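Local coordinates for capsular polysaccharide export system protein KpsC (Thermosulfurimonas dismutans, PDB 6MGD) that probably transfers Kdo in beta-2,7 linkage from its CMP-activated form while building the glycolipid anchor of Gram-negative bacterial capsules, at residues D152-V157 / A236-V241; N191-Y196 / F219-C224. All blocks are in the same frame, centred on the assembly; numbering follows the deposited sequence.

Contact 1: residues D152-V157 / A236-V241; sequences DKKIIV and ADEVHV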
loop_
_atom_site.group_PDB
_atom_site.type_symbol
_atom_site.label_atom_id
_atom_site.label_comp_id
_atom_site.label_asym_id
_atom_site.label_seq_id
_atom_site.Cartn_x
_atom_site.Cartn_y
_atom_site.Cartn_z
ATOM N N ASP A 152 12.660 30.653 1.023
ATOM C CA ASP A 152 13.909 30.157 0.465
ATOM C C ASP A 152 14.282 28.775 0.985
ATOM O O ASP A 152 15.216 28.161 0.455
ATOM C CB ASP A 152 15.045 31.139 0.769
ATOM C CG ASP A 152 15.176 31.432 2.253
ATOM O OD1 ASP A 152 14.156 31.350 2.970
ATOM O OD2 ASP A 152 16.299 31.743 2.704
ATOM N N LYS A 153 13.585 28.276 2.002
ATOM C CA LYS A 153 13.890 26.978 2.578
ATOM C C LYS A 153 13.316 25.859 1.713
ATOM O O LYS A 153 12.379 26.053 0.934
ATOM C CB LYS A 153 13.327 26.878 3.996
ATOM C CG LYS A 153 13.636 28.079 4.870
ATOM C CD LYS A 153 12.705 28.143 6.069
ATOM C CE LYS A 153 12.830 29.477 6.788
ATOM N NZ LYS A 153 11.802 29.633 7.853
ATOM N N LYS A 154 13.895 24.670 1.862
ATOM C CA LYS A 154 13.396 23.503 1.149
ATOM C C LYS A 154 12.038 23.093 1.705
ATOM O O LYS A 154 11.859 22.982 2.921
ATOM C CB LYS A 154 14.389 22.346 1.256
ATOM C CG LYS A 154 13.977 21.106 0.479
ATOM C CD LYS A 154 15.169 20.209 0.180
ATOM C CE LYS A 154 15.747 19.593 1.440
ATOM N NZ LYS A 154 16.861 18.655 1.125
ATOM N N ILE A 155 11.077 22.880 0.813
ATOM C CA ILE A 155 9.717 22.516 1.197
ATOM C C ILE A 155 9.654 21.006 1.398
ATOM O O ILE A 155 9.876 20.236 0.455
ATOM C CB ILE A 155 8.697 22.975 0.143
ATOM C CG1 ILE A 155 8.821 24.481 -0.106
ATOM C CG2 ILE A 155 7.280 22.640 0.589
ATOM C CD1 ILE A 155 8.480 25.330 1.101
ATOM N N ILE A 156 9.350 20.583 2.624
ATOM C CA ILE A 156 9.172 19.175 2.967
ATOM C C ILE A 156 7.730 18.970 3.425
ATOM O O ILE A 156 7.207 19.767 4.212
ATOM C CB ILE A 156 10.172 18.722 4.050
ATOM C CG1 ILE A 156 11.601 18.707 3.502
ATOM C CG2 ILE A 156 9.813 17.339 4.578
ATOM C CD1 ILE A 156 12.623 18.109 4.464
ATOM N N VAL A 157 7.087 17.914 2.918
ATOM C CA VAL A 157 5.722 17.555 3.287
ATOM C C VAL A 157 5.752 16.205 3.992
ATOM O O VAL A 157 6.484 15.295 3.587
ATOM C CB VAL A 157 4.779 17.512 2.062
ATOM C CG1 VAL A 157 5.208 16.435 1.076
ATOM C CG2 VAL A 157 3.327 17.304 2.488
ATOM N N ALA A 236 5.624 20.609 -3.145
ATOM C CA ALA A 236 6.687 20.137 -2.271
ATOM C C ALA A 236 7.953 19.831 -3.062
ATOM O O ALA A 236 7.901 19.393 -4.214
ATOM C CB ALA A 236 6.247 18.888 -1.503
ATOM N N ASP A 237 9.100 20.073 -2.421
ATOM C CA ASP A 237 10.383 19.670 -2.985
ATOM C C ASP A 237 10.672 18.200 -2.703
ATOM O O ASP A 237 11.143 17.478 -3.589
ATOM C CB ASP A 237 11.504 20.548 -2.426
ATOM C CG ASP A 237 11.400 21.990 -2.883
ATOM O OD1 ASP A 237 11.260 22.219 -4.104
ATOM O OD2 ASP A 237 11.453 22.893 -2.021
ATOM N N GLU A 238 10.399 17.747 -1.479
ATOM C CA GLU A 238 10.600 16.362 -1.082
ATOM C C GLU A 238 9.440 15.921 -0.199
ATOM O O GLU A 238 8.829 16.735 0.501
ATOM C CB GLU A 238 11.928 16.169 -0.333
ATOM C CG GLU A 238 13.170 16.550 -1.129
ATOM C CD GLU A 238 14.449 16.414 -0.320
ATOM O OE1 GLU A 238 14.364 16.123 0.892
ATOM O OE2 GLU A 238 15.541 16.597 -0.897
ATOM N N VAL A 239 9.146 14.622 -0.232
ATOM C CA VAL A 239 8.081 14.023 0.568
ATOM C C VAL A 239 8.716 13.062 1.568
ATOM O O VAL A 239 9.433 12.134 1.175
ATOM C CB VAL A 239 7.053 13.296 -0.313
ATOM C CG1 VAL A 239 5.877 12.817 0.525
ATOM C CG2 VAL A 239 6.582 14.200 -1.436
ATOM N N HIS A 240 8.453 13.273 2.856
ATOM C CA HIS A 240 9.020 12.446 3.919
ATOM C C HIS A 240 7.895 11.701 4.626
ATOM O O HIS A 240 7.030 12.323 5.250
ATOM C CB HIS A 240 9.822 13.293 4.908
ATOM C CG HIS A 240 11.076 13.873 4.327
ATOM N ND1 HIS A 240 12.246 13.988 5.045
ATOM C CD2 HIS A 240 11.340 14.374 3.096
ATOM C CE1 HIS A 240 13.177 14.533 4.281
ATOM N NE2 HIS A 240 12.654 14.776 3.094
ATOM N N VAL A 241 7.917 10.369 4.534
ATOM C CA VAL A 241 6.837 9.525 5.025
ATOM C C VAL A 241 7.403 8.474 5.973
ATOM O O VAL A 241 8.615 8.325 6.128
ATOM C CB VAL A 241 6.067 8.839 3.877
ATOM C CG1 VAL A 241 5.649 9.858 2.829
ATOM C CG2 VAL A 241 6.916 7.742 3.252
#
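Strands 155-157 and 238-241 run parallel side by side, their axes 33° apart, with Ile-156 paired to Glu-238 and Val-157 to Val-239. Val-157 bonds the other strand through both its backbone N and its backbone O: Val-157 N donates to Glu-238 O, and Val-157 O receives His-240 N at 2.9 Å. At the start of the pairing, Ile-155 O takes two donors, Asp-237 N and Glu-238 N. The side chain of Asp-237 extends the sheet pattern. Asp-237 OD2 accepts Ile-155 N through the anti lone pair, at 2.9 Å and an N-H...O angle of 169°, much as a strand carbonyl would.

Polar and apolar groups share the face of Ile-156 and Glu-238. The chain of Lys-154 bends at chi3 (67°), which brings Lys-154 NZ 3.2 Å from Glu-238 OE2 in a salt bridge. The ammonium comes from above the carboxylate plane. The other oxygen, Glu-238 OE1, accepts His-240 NE2 at 3.1 Å, in the plane of the ring. Ile-156 covers one face of that imidazole, with Ile-156 CG2 3.8 Å from the His-240 ring centroid and CD1 over NE2 and CE1. His-240 ND1 is hydrogen-bonded to Tyr-260 OH. An alanine in place of Glu-238 would probably leave Lys-154 without its counter-charge and His-240 NE2 without its acceptor.

On the other face, Val-157 CG1 meets Val-239 CG2 at 3.6 Å and also touches Ala-236 CB.

Both strands are interior to the six-stranded parallel sheet. Strand 193-197 bonds to the far edge of 155-159, and strand 257-259 to the far edge of 238-241. Val-185 of helix 178-188 packs on Ile-156 and His-240.

Contact 2: residues N191-Y196 / F219-C224; sequences NAYIVY and FCDEIC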
loop_
_atom_site.group_PDB
_atom_site.type_symbol
_atom_site.label_atom_id
_atom_site.label_comp_id
_atom_site.label_asym_id
_atom_site.label_seq_id
_atom_site.Cartn_x
_atom_site.Cartn_y
_atom_site.Cartn_z
ATOM N N ASN A 191 16.688 23.169 8.728
ATOM C CA ASN A 191 16.291 24.460 8.180
ATOM C C ASN A 191 15.151 24.383 7.175
ATOM O O ASN A 191 14.666 25.433 6.737
ATOM C CB ASN A 191 17.493 25.141 7.510
ATOM C CG ASN A 191 18.666 25.311 8.450
ATOM O OD1 ASN A 191 19.691 24.645 8.306
ATOM N ND2 ASN A 191 18.524 26.209 9.419
ATOM N N ALA A 192 14.715 23.187 6.796
ATOM C CA ALA A 192 13.676 23.057 5.788
ATOM C C ALA A 192 12.326 23.517 6.335
ATOM O O ALA A 192 12.093 23.559 7.547
ATOM C CB ALA A 192 13.581 21.611 5.300
ATOM N N TYR A 193 11.430 23.872 5.417
ATOM C CA TYR A 193 10.056 24.217 5.766
ATOM C C TYR A 193 9.239 22.931 5.781
ATOM O O TYR A 193 8.989 22.330 4.731
ATOM C CB TYR A 193 9.474 25.232 4.784
ATOM C CG TYR A 193 8.126 25.784 5.204
ATOM C CD1 TYR A 193 6.955 25.081 4.952
ATOM C CD2 TYR A 193 8.026 27.010 5.852
ATOM C CE1 TYR A 193 5.724 25.576 5.338
ATOM C CE2 TYR A 193 6.798 27.516 6.238
ATOM C CZ TYR A 193 5.651 26.795 5.977
ATOM O OH TYR A 193 4.424 27.292 6.359
ATOM N N ILE A 194 8.825 22.509 6.970
ATOM C CA ILE A 194 8.092 21.263 7.152
ATOM C C ILE A 194 6.622 21.597 7.353
ATOM O O ILE A 194 6.269 22.363 8.258
ATOM C CB ILE A 194 8.642 20.454 8.338
ATOM C CG1 ILE A 194 10.133 20.172 8.138
ATOM C CG2 ILE A 194 7.863 19.158 8.500
ATOM C CD1 ILE A 194 10.769 19.404 9.272
ATOM N N VAL A 195 5.769 21.029 6.508
ATOM C CA VAL A 195 4.323 21.161 6.627
ATOM C C VAL A 195 3.753 19.772 6.878
ATOM O O VAL A 195 3.993 18.844 6.094
ATOM C CB VAL A 195 3.698 21.810 5.380
ATOM C CG1 VAL A 195 4.319 21.250 4.111
ATOM C CG2 VAL A 195 2.198 21.601 5.371
ATOM N N TYR A 196 3.015 19.624 7.974
ATOM C CA TYR A 196 2.455 18.341 8.375
ATOM C C TYR A 196 1.006 18.258 7.919
ATOM O O TYR A 196 0.168 19.066 8.337
ATOM C CB TYR A 196 2.550 18.149 9.888
ATOM C CG TYR A 196 1.895 16.879 10.387
ATOM C CD1 TYR A 196 2.404 15.632 10.046
ATOM C CD2 TYR A 196 0.777 16.928 11.209
ATOM C CE1 TYR A 196 1.815 14.469 10.505
ATOM C CE2 TYR A 196 0.181 15.770 11.674
ATOM C CZ TYR A 196 0.704 14.544 11.317
ATOM O OH TYR A 196 0.114 13.387 11.775
ATOM N N PHE A 219 7.981 20.936 15.874
ATOM C CA PHE A 219 8.853 20.314 14.886
ATOM C C PHE A 219 8.422 20.556 13.447
ATOM O O PHE A 219 9.254 20.405 12.545
ATOM C CB PHE A 219 8.946 18.801 15.133
ATOM C CG PHE A 219 9.160 18.446 16.573
ATOM C CD1 PHE A 219 10.414 18.563 17.151
ATOM C CD2 PHE A 219 8.104 18.013 17.357
ATOM C CE1 PHE A 219 10.612 18.246 18.481
ATOM C CE2 PHE A 219 8.295 17.695 18.688
ATOM C CZ PHE A 219 9.551 17.812 19.251
ATOM N N CYS A 220 7.171 20.925 13.196
ATOM C CA CYS A 220 6.710 21.299 11.869
ATOM C C CYS A 220 6.313 22.770 11.862
ATOM O O CYS A 220 5.835 23.307 12.866
ATOM C CB CYS A 220 5.526 20.434 11.424
ATOM S SG CYS A 220 3.996 20.741 12.337
ATOM N N ASP A 221 6.517 23.420 10.716
ATOM C CA ASP A 221 6.265 24.854 10.624
ATOM C C ASP A 221 4.770 25.156 10.597
ATOM O O ASP A 221 4.278 25.965 11.391
ATOM C CB ASP A 221 6.965 25.423 9.392
ATOM C CG ASP A 221 8.474 25.355 9.508
ATOM O OD1 ASP A 221 9.037 26.068 10.365
ATOM O OD2 ASP A 221 9.096 24.568 8.764
ATOM N N GLU A 222 4.029 24.517 9.696
ATOM C CA GLU A 222 2.582 24.662 9.645
ATOM C C GLU A 222 1.940 23.285 9.547
ATOM O O GLU A 222 2.601 22.283 9.265
ATOM C CB GLU A 222 2.140 25.555 8.474
ATOM C CG GLU A 222 1.824 24.812 7.183
ATOM C CD GLU A 222 1.161 25.705 6.146
ATOM O OE1 GLU A 222 1.790 25.981 5.103
ATOM O OE2 GLU A 222 0.014 26.142 6.382
ATOM N N ILE A 223 0.633 23.244 9.793
ATOM C CA ILE A 223 -0.143 22.009 9.783
ATOM C C ILE A 223 -1.227 22.181 8.728
ATOM O O ILE A 223 -2.229 22.866 8.964
ATOM C CB ILE A 223 -0.739 21.689 11.159
ATOM C CG1 ILE A 223 0.385 21.446 12.172
ATOM C CG2 ILE A 223 -1.672 20.482 11.090
ATOM C CD1 ILE A 223 -0.085 21.078 13.573
ATOM N N CYS A 224 -1.031 21.574 7.557
ATOM C CA CYS A 224 -1.982 21.694 6.450
ATOM C C CYS A 224 -3.154 20.761 6.715
ATOM O O CYS A 224 -3.126 19.589 6.337
ATOM C CB CYS A 224 -1.317 21.368 5.118
ATOM S SG CYS A 224 -2.193 21.995 3.661
#
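Ile-194 and Asp-221 grip each other at the edge of a Rossmann-like parallel sheet, where strand 222-223 is the outermost strand beside 193-197. The grip has two arms. Ile-194 N donates to Asp-221 OD2 at 2.7 Å, on the anti lone pair, and Ile-194 O accepts Asp-221 N, also at 2.7 Å. Glu-222 N adds a weak bond to the same carbonyl. Further on, Tyr-196 N reaches Glu-222 O at 3.0 Å. The last link, Cys-224 N to Tyr-196 O, is bent and weak.

Tyr-193 lies across the outer side chains. Its CG is anti to the backbone N (chi1 -172°), which carries the ring along the partner segment. Asp-221 CB sits over one face of the Tyr-193 ring, 3.9 Å from its centroid, in a CH-pi contact. At the end of the ring, Tyr-193 OH donates to Glu-222 OE1 at 3.2 Å, coming from above the carboxylate. The ring and this carboxylate are almost perpendicular, at 87°. On the same face of the sheet, Val-195 CG2 touches both Glu-222 CG and Cys-224 CB, 3.5 Å from Cys-224 CB.

On the face of Tyr-196 and Ile-223 the contacts across the segments are apolar. Cys-220 SG touches Tyr-196 CB at 3.8 Å, and Cys-220 CB lies near Ile-194 CG2. Ile-223 CG2 approaches the Tyr-196 ring more loosely.

The second shell is helix 178-188, whose Leu-182 and Asn-178 pack against Tyr-196 and whose Arg-186 packs against Ile-194. The guanidinium of Arg-186 joins both segments: NE bonds Phe-219 O, and NH2 bonds Ala-192 O. Near this guanidinium two acceptors lie close together without a bond between them, Asp-221 OD2 and Ala-192 O, 3.4 Å apart.

Contacts 1 and 2 belong to one parallel sheet, and neighbouring strands 155-159 and 193-197 connect them. Lys-154 O probably bonds Tyr-193 N at 2.7 Å, and Ile-156 N probably bonds Tyr-193 O at 2.8 Å. Contact 1 joins two interior strands; contact 2 attaches the short edge strand. Both are partly buried. Each uses an aspartate just before the second strand to accept a hydrogen bond from a backbone N of the first, and each has a glutamate one place later. The glutamates differ in their partners: a lysine and a histidine in contact 1, a tyrosine hydroxyl in contact 2. The backbone bonding is also more regular in contact 1.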